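Local coordinates for protein aminoglycoside phosphotransferase (PDB 4PDY) that probably transfers a phosphate group from a nucleotide to a small-molecule acceptor, as do other members of the kinase-like aminoglycoside phosphotransferase family, at residues Ile44-Asp49 against Thr108-Gly113; Ser229-Thr234 against Val239-Phe244; Leu33-Arg38 against Arg53-Lys58; Arg68-Cys73 against Ala86-Thr91. One frame throughout, in Å; residues are numbered along the deposited sequence.

Interaction 1: residues Ile44-Asp49 against Thr108-Gly113; sequences IEVWTD and TEWVSG. With HIS (histidine), chain B.
Ile44 and Val46, on strand 44-49, meet segment 108-113 only at the indole of Trp110. Along that second segment, Thr108 and Glu109 end strand 103-109; Thr108 packs on Ala56. Trp110 follows as the first residue of the connection. Its CG stands anti to the backbone N (chi1 -173°), which carries the six-membered ring toward the strand. Val46 CG2 approaches this ring obliquely, 3.7 Å from Trp110 CZ3. Ile44 CD1 comes to the same carbon at the ring's edge, near its plane, at 4.0 Å from Trp110 CZ3. The bound histidine covers one face: its CD2 lies over the indole's centre, 3.5 Å above the plane. Arg54 lies over the opposite face, a cation-pi contact that is doubtful because two conformers are deposited. Replacing Trp110 by an alanine would probably uncover the ligand's imidazole and leave Val46 CG2 and Ile44 CD1 facing a gap. At Val111 the backbone takes over: N of the ligand bonds to Val111 O, but at 2.5 Å the distance is too short to be trusted in detail, while Val111 CB touches the imidazole at CD2 (4.0 Å). Gly113 closes the segment, still within the pocket. No hydrogen bond joins the two segments, so the protein-protein contact is purely apolar, and the one polar contact to the ligand that can be named here comes from a main-chain carbonyl. That division, an apolar wall beside a backbone carbonyl, resembles the hinge of protein kinases and is consistent with a nucleotide-base site here occupied by histidine.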
# COMPACT_ATOMS: atom_id res chain seq x y z
N ILE A 44 -4.98 -12.40 10.60
CA ILE A 44 -4.82 -13.81 10.28
C ILE A 44 -5.02 -14.65 11.52
O ILE A 44 -5.15 -14.13 12.64
CB ILE A 44 -3.47 -14.12 9.59
CG1 ILE A 44 -2.27 -13.68 10.43
CG2 ILE A 44 -3.41 -13.47 8.21
CD1 ILE A 44 -1.85 -14.70 11.44
N GLU A 45 -5.12 -15.94 11.29
CA GLU A 45 -5.14 -16.91 12.36
C GLU A 45 -3.86 -17.72 12.30
O GLU A 45 -3.44 -18.17 11.25
CB GLU A 45 -6.35 -17.83 12.19
CG GLU A 45 -6.66 -18.66 13.41
CD GLU A 45 -7.95 -19.44 13.27
OE1 GLU A 45 -9.04 -18.84 13.45
OE2 GLU A 45 -7.90 -20.65 13.00
N VAL A 46 -3.23 -17.89 13.46
CA VAL A 46 -2.00 -18.67 13.55
C VAL A 46 -2.36 -20.11 13.89
O VAL A 46 -3.10 -20.34 14.85
CB VAL A 46 -1.07 -18.10 14.63
CG1 VAL A 46 0.24 -18.90 14.74
CG2 VAL A 46 -0.80 -16.65 14.36
N TRP A 47 -1.87 -21.05 13.10
CA TRP A 47 -2.04 -22.48 13.34
C TRP A 47 -0.68 -23.08 13.69
O TRP A 47 0.30 -22.83 13.00
CB TRP A 47 -2.52 -23.17 12.07
CG TRP A 47 -3.87 -22.81 11.60
CD1 TRP A 47 -4.77 -21.97 12.20
CD2 TRP A 47 -4.51 -23.30 10.41
NE1 TRP A 47 -5.94 -21.91 11.45
CE2 TRP A 47 -5.80 -22.74 10.37
CE3 TRP A 47 -4.13 -24.20 9.42
CZ2 TRP A 47 -6.68 -23.01 9.32
CZ3 TRP A 47 -5.01 -24.46 8.39
CH2 TRP A 47 -6.27 -23.89 8.37
N THR A 48 -0.62 -23.90 14.75
CA THR A 48 0.63 -24.44 15.23
C THR A 48 0.52 -25.96 15.36
O THR A 48 -0.49 -26.45 15.87
CB THR A 48 0.97 -23.79 16.58
OG1 THR A 48 0.96 -22.35 16.44
CG2 THR A 48 2.31 -24.19 17.04
N ASP A 49 1.53 -26.68 14.88
CA ASP A 49 1.59 -28.14 14.99
C ASP A 49 2.30 -28.55 16.29
O ASP A 49 2.66 -27.69 17.09
CB ASP A 49 2.17 -28.81 13.72
CG ASP A 49 3.67 -28.61 13.55
OD1 ASP A 49 4.36 -28.17 14.49
OD2 ASP A 49 4.17 -28.95 12.44
N THR A 108 -0.61 -19.98 4.40
CA THR A 108 0.80 -19.90 4.03
C THR A 108 1.69 -20.38 5.17
O THR A 108 1.29 -20.46 6.35
CB THR A 108 1.25 -18.47 3.66
OG1 THR A 108 1.19 -17.61 4.79
CG2 THR A 108 0.40 -17.88 2.56
N GLU A 109 2.91 -20.75 4.80
CA GLU A 109 3.94 -21.00 5.80
C GLU A 109 4.10 -19.70 6.57
O GLU A 109 3.88 -18.62 6.02
CB GLU A 109 5.28 -21.39 5.13
CG GLU A 109 5.26 -22.61 4.22
CD GLU A 109 5.11 -23.97 4.92
OE1 GLU A 109 5.37 -24.09 6.14
OE2 GLU A 109 4.75 -24.96 4.23
N TRP A 110 4.48 -19.79 7.84
CA TRP A 110 4.74 -18.63 8.62
C TRP A 110 6.05 -17.98 8.24
O TRP A 110 7.04 -18.66 8.00
CB TRP A 110 4.91 -19.05 10.06
CG TRP A 110 5.02 -17.94 10.98
CD1 TRP A 110 6.16 -17.47 11.62
CD2 TRP A 110 3.95 -17.17 11.44
NE1 TRP A 110 5.81 -16.41 12.43
CE2 TRP A 110 4.46 -16.22 12.34
CE3 TRP A 110 2.57 -17.21 11.19
CZ2 TRP A 110 3.64 -15.29 12.96
CZ3 TRP A 110 1.78 -16.29 11.79
CH2 TRP A 110 2.30 -15.35 12.68
N VAL A 111 6.04 -16.65 8.20
CA VAL A 111 7.24 -15.87 7.97
C VAL A 111 7.66 -15.18 9.25
O VAL A 111 6.92 -14.36 9.78
CB VAL A 111 7.02 -14.81 6.88
CG1 VAL A 111 8.31 -14.03 6.69
CG2 VAL A 111 6.56 -15.47 5.60
N SER A 112 8.83 -15.54 9.75
CA SER A 112 9.39 -14.91 10.93
C SER A 112 9.86 -13.51 10.57
O SER A 112 10.57 -13.32 9.59
CB SER A 112 10.57 -15.72 11.49
OG SER A 112 10.17 -17.03 11.84
N GLY A 113 9.47 -12.54 11.38
CA GLY A 113 9.86 -11.14 11.13
C GLY A 113 8.99 -10.15 11.87
O GLY A 113 8.08 -10.55 12.61
N HIS B . 5.58 -12.93 11.35
CA HIS B . 4.52 -11.95 11.14
C HIS B . 4.49 -10.99 12.32
O HIS B . 3.75 -11.13 13.23
CB HIS B . 3.15 -12.61 10.99
CG HIS B . 2.97 -13.42 9.74
ND1 HIS B . 1.83 -13.31 8.96
CD2 HIS B . 3.75 -14.35 9.14
CE1 HIS B . 1.93 -14.14 7.93
NE2 HIS B . 3.09 -14.77 8.01
OXT HIS B . 5.26 -10.02 12.36

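Interaction 2: residues Ser229-Thr234 against Val239-Phe244; sequences SNCLYT and VVLIDF. With HIS (histidine), chain B.
Leu232 and Val240 are the central hydrogen-bonded pair of an antiparallel beta hairpin, strands 231-233 and 239-241, that forms part of the ligand pocket. The evidence is reciprocal: Leu232 N donates to Val240 O at 2.9 Å, and Val240 N donates back to Leu232 O at 2.8 Å. A third bond, Ile242 N to Asn230 O (3.0 Å, 165° at the hydrogen), carries the pairing past the strand ends. The flanking pairs Cys231-Leu241 and Tyr233-Val239 are non-hydrogen-bonded, and their side chains share one face. There Cys231 SG lies 3.9 Å from Leu241 CD2, and Val239 CG2 reaches the edge of the Tyr233 ring, near its plane, at CD1 (3.9 Å). Cys231, Val239 and Leu241 pack on helix 121-137, while Tyr233 OH bonds to Glu122. The other face carries Leu232 and Val240 against Val111. Leu232 CD1 sits 3.7 Å from CA of the bound histidine. Ile242 CG1 lies between its backbone N and carbonyl carbon (chi1 65°), a setting from which CD1 reaches ND1 of the ligand at 3.7 Å. Beyond the hairpin, the Asn230 amide leans on Asp243 CB with its plane 82° from the carboxylate, and its ND2 is held by Asp225 O. The order of Asp225, Asn230 and Asp243 is consistent with the catalytic-loop and metal-binding motifs of kinase-like enzymes. Main-chain bonds thus fix the register, leaving the side chains of Leu232 and Ile242 to offer the ligand a hydrocarbon surface.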
# COMPACT_ATOMS: atom_id res chain seq x y z
N SER A 229 2.25 -4.07 8.26
CA SER A 229 1.84 -5.43 8.58
C SER A 229 1.90 -6.41 7.41
O SER A 229 1.84 -7.61 7.65
CB SER A 229 0.46 -5.46 9.22
OG SER A 229 -0.52 -4.86 8.40
N ASN A 230 2.00 -5.91 6.16
CA ASN A 230 2.17 -6.79 5.00
C ASN A 230 3.61 -6.87 4.49
O ASN A 230 3.87 -7.60 3.53
CB ASN A 230 1.28 -6.32 3.85
CG ASN A 230 -0.18 -6.53 4.13
OD1 ASN A 230 -0.58 -7.37 4.95
ND2 ASN A 230 -1.03 -5.78 3.41
N CYS A 231 4.52 -6.13 5.14
CA CYS A 231 5.91 -6.01 4.71
C CYS A 231 6.78 -6.48 5.86
O CYS A 231 7.16 -5.70 6.71
CB CYS A 231 6.22 -4.55 4.33
SG CYS A 231 5.21 -3.90 2.99
N LEU A 232 7.07 -7.76 5.89
CA LEU A 232 7.73 -8.33 7.07
C LEU A 232 9.25 -8.28 6.91
O LEU A 232 9.80 -8.88 5.99
CB LEU A 232 7.27 -9.77 7.22
CG LEU A 232 5.77 -9.92 7.46
CD1 LEU A 232 5.42 -11.38 7.60
CD2 LEU A 232 5.32 -9.14 8.68
N TYR A 233 9.90 -7.54 7.80
CA TYR A 233 11.36 -7.43 7.82
C TYR A 233 11.88 -8.60 8.67
O TYR A 233 11.53 -8.75 9.86
CB TYR A 233 11.79 -6.10 8.42
CG TYR A 233 13.26 -5.83 8.27
CD1 TYR A 233 13.74 -5.20 7.13
CD2 TYR A 233 14.16 -6.20 9.24
CE1 TYR A 233 15.08 -4.95 6.95
CE2 TYR A 233 15.51 -5.97 9.09
CZ TYR A 233 15.97 -5.33 7.95
OH TYR A 233 17.32 -5.09 7.80
N THR A 234 12.66 -9.46 8.03
CA THR A 234 13.00 -10.77 8.59
C THR A 234 14.36 -10.73 9.29
O THR A 234 15.14 -9.79 9.11
CB THR A 234 13.11 -11.84 7.49
OG1 THR A 234 14.28 -11.57 6.71
CG2 THR A 234 11.86 -11.90 6.61
N VAL A 239 12.76 -8.08 3.19
CA VAL A 239 11.34 -7.93 3.38
C VAL A 239 10.57 -8.96 2.57
O VAL A 239 10.76 -9.08 1.35
CB VAL A 239 10.87 -6.49 3.06
CG1 VAL A 239 9.36 -6.42 2.93
CG2 VAL A 239 11.35 -5.53 4.12
N VAL A 240 9.67 -9.65 3.25
CA VAL A 240 8.81 -10.64 2.64
C VAL A 240 7.40 -10.09 2.65
O VAL A 240 6.90 -9.65 3.68
CB VAL A 240 8.90 -11.99 3.40
CG1 VAL A 240 7.89 -12.97 2.86
CG2 VAL A 240 10.31 -12.56 3.29
N LEU A 241 6.79 -10.08 1.47
CA LEU A 241 5.43 -9.60 1.36
C LEU A 241 4.42 -10.67 1.68
O LEU A 241 4.59 -11.83 1.34
CB LEU A 241 5.15 -9.09 -0.06
CG LEU A 241 5.93 -7.85 -0.48
CD1 LEU A 241 5.79 -7.65 -1.98
CD2 LEU A 241 5.48 -6.61 0.26
N ILE A 242 3.34 -10.24 2.32
CA ILE A 242 2.15 -11.07 2.47
C ILE A 242 0.92 -10.27 1.98
O ILE A 242 1.00 -9.05 1.78
CB ILE A 242 1.97 -11.58 3.90
CG1 ILE A 242 1.73 -10.41 4.82
CG2 ILE A 242 3.22 -12.37 4.34
CD1 ILE A 242 1.34 -10.82 6.22
N ASP A 243 -0.18 -10.97 1.83
CA ASP A 243 -1.46 -10.37 1.40
C ASP A 243 -1.42 -9.73 0.02
O ASP A 243 -1.31 -8.51 -0.07
CB ASP A 243 -1.99 -9.37 2.42
CG ASP A 243 -3.44 -9.00 2.18
OD1 ASP A 243 -4.03 -9.49 1.20
OD2 ASP A 243 -3.98 -8.21 2.98
N PHE A 244 -1.49 -10.58 -0.99
CA PHE A 244 -1.47 -10.17 -2.39
C PHE A 244 -2.88 -9.98 -2.94
O PHE A 244 -3.05 -9.96 -4.15
CB PHE A 244 -0.67 -11.19 -3.22
CG PHE A 244 0.82 -11.09 -3.03
CD1 PHE A 244 1.47 -11.73 -1.96
CD2 PHE A 244 1.57 -10.31 -3.90
CE1 PHE A 244 2.84 -11.60 -1.81
CE2 PHE A 244 2.94 -10.18 -3.74
CZ PHE A 244 3.57 -10.82 -2.70
N HIS B . 5.58 -12.93 11.35
CA HIS B . 4.52 -11.95 11.14
C HIS B . 4.49 -10.99 12.32
O HIS B . 3.75 -11.13 13.23
CB HIS B . 3.15 -12.61 10.99
CG HIS B . 2.97 -13.42 9.74
ND1 HIS B . 1.83 -13.31 8.96
CD2 HIS B . 3.75 -14.35 9.14
CE1 HIS B . 1.93 -14.14 7.93
NE2 HIS B . 3.09 -14.77 8.01
OXT HIS B . 5.26 -10.02 12.36

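Interaction 3: residues Leu33-Arg38 against Arg53-Lys58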
# COMPACT_ATOMS: atom_id res chain seq x y z
N LEU A 33 -1.85 -30.70 8.12
CA LEU A 33 -0.87 -29.99 8.92
C LEU A 33 -0.82 -30.40 10.40
O LEU A 33 -0.01 -29.86 11.17
CB LEU A 33 -1.11 -28.50 8.82
CG LEU A 33 -0.97 -27.94 7.40
CD1 LEU A 33 -1.37 -26.48 7.42
CD2 LEU A 33 0.45 -28.12 6.86
N ALA A 34 -1.71 -31.29 10.80
CA ALA A 34 -1.68 -31.82 12.15
C ALA A 34 -1.68 -30.72 13.20
O ALA A 34 -0.87 -30.69 14.13
CB ALA A 34 -0.50 -32.78 12.36
N ILE A 35 -2.62 -29.79 13.05
CA ILE A 35 -2.68 -28.61 13.89
C ILE A 35 -3.20 -28.96 15.29
O ILE A 35 -4.18 -29.67 15.41
CB ILE A 35 -3.54 -27.52 13.22
CG1 ILE A 35 -2.94 -27.11 11.86
CG2 ILE A 35 -3.73 -26.31 14.13
CD1 ILE A 35 -1.47 -26.69 11.89
N GLN A 36 -2.50 -28.43 16.30
CA GLN A 36 -2.80 -28.63 17.72
C GLN A 36 -3.39 -27.37 18.37
O GLN A 36 -4.20 -27.48 19.29
CB GLN A 36 -1.50 -28.99 18.49
CG GLN A 36 -0.67 -30.12 17.90
CD GLN A 36 -1.41 -31.44 17.94
OE1 GLN A 36 -1.82 -31.89 19.01
NE2 GLN A 36 -1.58 -32.06 16.78
N GLN A 37 -2.95 -26.18 17.95
CA GLN A 37 -3.34 -24.91 18.58
C GLN A 37 -3.66 -23.87 17.48
O GLN A 37 -2.97 -23.81 16.46
CB GLN A 37 -2.19 -24.40 19.48
CG GLN A 37 -2.58 -23.41 20.59
CD GLN A 37 -2.32 -21.93 20.30
OE1 GLN A 37 -2.69 -21.42 19.25
NE2 GLN A 37 -1.73 -21.20 21.27
N ARG A 38 -4.66 -23.04 17.73
CA ARG A 38 -5.05 -21.95 16.81
C ARG A 38 -5.44 -20.72 17.59
O ARG A 38 -6.14 -20.82 18.60
CB ARG A 38 -6.22 -22.36 15.94
CG ARG A 38 -5.94 -23.63 15.17
CD ARG A 38 -7.01 -23.89 14.14
NE ARG A 38 -8.26 -24.41 14.68
CZ ARG A 38 -9.47 -23.86 14.52
NH1 ARG A 38 -9.63 -22.70 13.88
NH2 ARG A 38 -10.55 -24.49 14.99
N ARG A 53 5.73 -25.56 14.70
CA ARG A 53 5.76 -24.94 13.37
C ARG A 53 4.46 -24.22 13.15
O ARG A 53 3.39 -24.76 13.44
CB ARG A 53 5.98 -25.98 12.29
CG ARG A 53 6.11 -25.31 10.94
CD ARG A 53 6.76 -26.20 9.91
NE ARG A 53 7.05 -25.38 8.73
CZ ARG A 53 7.99 -25.63 7.84
NH1 ARG A 53 8.76 -26.70 7.94
NH2 ARG A 53 8.16 -24.78 6.83
N ARG A 54 4.57 -22.99 12.63
CA ARG A 54 3.44 -22.07 12.49
C ARG A 54 3.01 -21.92 11.01
O ARG A 54 3.84 -22.00 10.11
CB ARG A 54 3.82 -20.69 13.04
CG ARG A 54 4.09 -20.63 14.54
CD ARG A 54 4.21 -19.21 15.10
NE ARG A 54 3.62 -19.13 16.44
CZ ARG A 54 3.13 -18.04 17.02
NH1 ARG A 54 3.15 -16.85 16.40
NH2 ARG A 54 2.60 -18.14 18.23
N TYR A 55 1.72 -21.70 10.83
CA TYR A 55 1.12 -21.37 9.54
C TYR A 55 0.19 -20.19 9.77
O TYR A 55 -0.41 -20.07 10.84
CB TYR A 55 0.35 -22.55 8.98
CG TYR A 55 1.18 -23.78 8.85
CD1 TYR A 55 1.35 -24.65 9.94
CD2 TYR A 55 1.82 -24.06 7.67
CE1 TYR A 55 2.14 -25.75 9.82
CE2 TYR A 55 2.62 -25.17 7.55
CZ TYR A 55 2.77 -26.02 8.63
OH TYR A 55 3.54 -27.14 8.49
N ALA A 56 0.08 -19.33 8.75
CA ALA A 56 -0.84 -18.20 8.76
C ALA A 56 -2.06 -18.56 7.91
O ALA A 56 -1.90 -18.83 6.71
CB ALA A 56 -0.15 -16.99 8.15
N ALA A 57 -3.24 -18.55 8.50
CA ALA A 57 -4.48 -18.85 7.79
C ALA A 57 -5.28 -17.55 7.66
O ALA A 57 -5.48 -16.83 8.63
CB ALA A 57 -5.25 -19.90 8.54
N LYS A 58 -5.71 -17.27 6.44
CA LYS A 58 -6.43 -16.05 6.14
C LYS A 58 -7.86 -16.36 5.71
O LYS A 58 -8.06 -17.17 4.80
CB LYS A 58 -5.72 -15.31 5.00
CG LYS A 58 -6.42 -14.01 4.55
CD LYS A 58 -6.39 -12.93 5.62
CE LYS A 58 -7.11 -11.65 5.20
NZ LYS A 58 -6.34 -10.94 4.15
O HOH W 1 2.52 -29.29 10.30
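Leu33 lays both of its methyl groups on the phenol of Tyr55. CD1 makes a CH-pi contact over the ring face, 3.9 Å from the Tyr55 centroid and only 9° off the ring normal, while CD2 lies nearer the hydroxyl end, 3.6 Å from Tyr55 CZ. Ile35 adds CD1 obliquely, at 4.0 Å from Tyr55 CD1. A water links the phenol hydroxyl to the Leu33 carbonyl: it accepts from Tyr55 OH (3.0 Å) and donates to Leu33 O (2.7 Å), which limits rotation of the hydroxyl. Further out, Trp47 of the intervening strand 44-49 packs against Leu33 and Ile35, and backbone bonds between Trp47 and Tyr55 pair the two strands. Val107 and Glu109 touch Tyr55 from strand 103-109. The CA atoms of Ile35 and Arg54 are 9.1 Å apart, as expected for strands separated by a third. On the far side of strand 44-49, Gln36 and Gln37 both face Thr48 in a classic beta bulge. This packing over the intervening strand belongs to the antiparallel sheet of the N-terminal lobe in the kinase-like fold, and neighbouring Ala56 borders the histidine pocket.

Interaction 4: residues Arg68-Cys73 against Ala86-Thr91; sequences RIMVQC and ARFVTT
Phe88 turns one ring face to Val71 of helix 64-79. In one of the two deposited conformers of Val71, CG2 sits over the middle of the ring, 4.0 Å from the Phe88 centroid and 12° off its normal, a CH-pi contact that holds for that copy. The two side chains run alongside one another, pointing opposite ways. Residue Met70, incorporated as selenomethionine, supplies the second touch. Its chain runs extended until a bend at chi3 (66°) swings the terminal methyl back, and CE reaches the ring obliquely at 4.1 Å from Phe88 CE1. The CG of Phe88 lies anti to its carbonyl carbon (chi1 -61°), a setting that directs the ring at the helix. Behind it, on the opposite face, Ala86 O stands 4.2 Å above the ring plane, nearer the ring's margin than its centre. Leu74, one turn further along the helix, and Thr108 also touch Phe88. A serine in place of Phe88 would probably leave Val71 CG2 and the Met70 methyl without an aromatic partner and open a gap between helix and sheet. Met70 in turn packs near Phe244, which meets His223 edge-to-face, a sequence of neighbours consistent with the regulatory spine of protein kinases. With no hydrogen bond across it, the contact is apolar, resting mainly on dispersion and fit, and the helix is seated on the weakly paired strand around 88-89.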
# COMPACT_ATOMS: atom_id res chain seq x y z
N ARG A 68 -6.88 -18.23 -7.35
CA ARG A 68 -6.11 -19.00 -8.30
C ARG A 68 -5.12 -18.18 -9.12
O ARG A 68 -3.94 -18.56 -9.22
CB ARG A 68 -7.00 -19.85 -9.20
CG ARG A 68 -7.69 -20.95 -8.42
CD ARG A 68 -8.47 -21.86 -9.33
NE ARG A 68 -9.15 -22.90 -8.56
CZ ARG A 68 -8.61 -24.05 -8.18
NH1 ARG A 68 -7.35 -24.37 -8.47
NH2 ARG A 68 -9.36 -24.89 -7.47
N ILE A 69 -5.56 -17.06 -9.71
CA ILE A 69 -4.62 -16.23 -10.46
C ILE A 69 -3.54 -15.63 -9.55
O ILE A 69 -2.39 -15.46 -9.98
CB ILE A 69 -5.30 -15.18 -11.35
CG1 ILE A 69 -4.27 -14.63 -12.35
CG2 ILE A 69 -5.91 -14.07 -10.53
CD1 ILE A 69 -4.83 -13.64 -13.35
N MSE A 70 -3.92 -15.30 -8.32
CA MSE A 70 -2.96 -14.76 -7.37
C MSE A 70 -1.83 -15.76 -7.12
O MSE A 70 -0.65 -15.42 -7.16
CB MSE A 70 -3.72 -14.39 -6.09
CG MSE A 70 -2.85 -13.67 -5.08
SE MSE A 70 -3.90 -13.29 -3.46
CE MSE A 70 -4.20 -15.13 -2.89
N VAL A 71 -2.20 -17.02 -6.86
CA VAL A 71 -1.20 -18.09 -6.70
C VAL A 71 -0.36 -18.26 -7.96
O VAL A 71 0.86 -18.32 -7.90
CB VAL A 71 -1.86 -19.44 -6.34
CG1 VAL A 71 -0.88 -20.60 -6.49
CG2 VAL A 71 -2.43 -19.41 -4.92
N GLN A 72 -1.02 -18.31 -9.11
CA GLN A 72 -0.28 -18.45 -10.38
C GLN A 72 0.69 -17.31 -10.65
O GLN A 72 1.77 -17.53 -11.18
CB GLN A 72 -1.21 -18.62 -11.59
CG GLN A 72 -1.94 -19.95 -11.64
CD GLN A 72 -1.01 -21.14 -11.69
OE1 GLN A 72 -0.17 -21.26 -12.59
NE2 GLN A 72 -1.15 -22.03 -10.73
N CYS A 73 0.29 -16.09 -10.29
CA CYS A 73 1.16 -14.94 -10.39
C CYS A 73 2.42 -15.14 -9.57
O CYS A 73 3.53 -14.90 -10.05
CB CYS A 73 0.42 -13.69 -9.95
SG CYS A 73 1.48 -12.26 -10.08
N ALA A 86 5.32 -15.16 1.22
CA ALA A 86 4.94 -16.31 2.03
C ALA A 86 4.36 -17.39 1.13
O ALA A 86 3.53 -17.15 0.28
CB ALA A 86 3.92 -15.92 3.09
N ARG A 87 4.81 -18.61 1.32
CA ARG A 87 4.48 -19.71 0.46
C ARG A 87 3.16 -20.37 0.81
O ARG A 87 2.92 -20.75 1.97
CB ARG A 87 5.59 -20.75 0.47
CG ARG A 87 6.97 -20.19 0.19
CD ARG A 87 7.02 -19.37 -1.10
NE ARG A 87 8.20 -18.47 -1.08
CZ ARG A 87 9.42 -18.80 -1.48
NH1 ARG A 87 10.40 -17.94 -1.32
NH2 ARG A 87 9.68 -20.00 -1.98
N PHE A 88 2.32 -20.57 -0.20
CA PHE A 88 1.01 -21.13 -0.02
C PHE A 88 1.09 -22.63 0.24
O PHE A 88 1.89 -23.34 -0.34
CB PHE A 88 0.16 -20.86 -1.27
CG PHE A 88 -0.05 -19.37 -1.56
CD1 PHE A 88 -0.97 -18.65 -0.86
CD2 PHE A 88 0.70 -18.72 -2.54
CE1 PHE A 88 -1.18 -17.30 -1.11
CE2 PHE A 88 0.51 -17.38 -2.79
CZ PHE A 88 -0.42 -16.66 -2.08
N VAL A 89 0.23 -23.09 1.14
CA VAL A 89 0.08 -24.51 1.48
C VAL A 89 -1.22 -24.98 0.85
O VAL A 89 -2.24 -24.31 0.96
CB VAL A 89 0.08 -24.72 3.00
CG1 VAL A 89 -0.14 -26.20 3.30
CG2 VAL A 89 1.39 -24.20 3.56
N THR A 90 -1.19 -26.13 0.21
CA THR A 90 -2.38 -26.67 -0.42
C THR A 90 -3.09 -27.67 0.47
O THR A 90 -2.50 -28.20 1.40
CB THR A 90 -2.07 -27.34 -1.76
OG1 THR A 90 -1.15 -28.41 -1.57
CG2 THR A 90 -1.48 -26.33 -2.76
N THR A 91 -4.36 -27.91 0.20
CA THR A 91 -5.15 -28.85 0.95
C THR A 91 -4.75 -30.29 0.60
O THR A 91 -3.92 -30.54 -0.29
CB THR A 91 -6.65 -28.67 0.63
OG1 THR A 91 -6.90 -29.11 -0.71
CG2 THR A 91 -7.11 -27.22 0.84

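Interactions 1, 3 and 4 all reach the six-stranded antiparallel sheet, whereas interaction 2 belongs to a separate small sheet nearer the centre of the chain. Interactions 1 and 3 are close, their centres about 6 Å apart, and share neighbouring strands through a probable hydrogen bond from Ala57 N to Glu45 O and the Glu45-Arg38 salt bridge. Interaction 4 is a buried seam of helix on sheet; the other three are partly buried. Chemically, interaction 2 alone has hydrogen bonds joining its segments directly, interaction 3 uses a bridging water, and interactions 1 and 4 are apolar between segments. Both 44-49/108-113 and 229-234/239-244 touch the ligand.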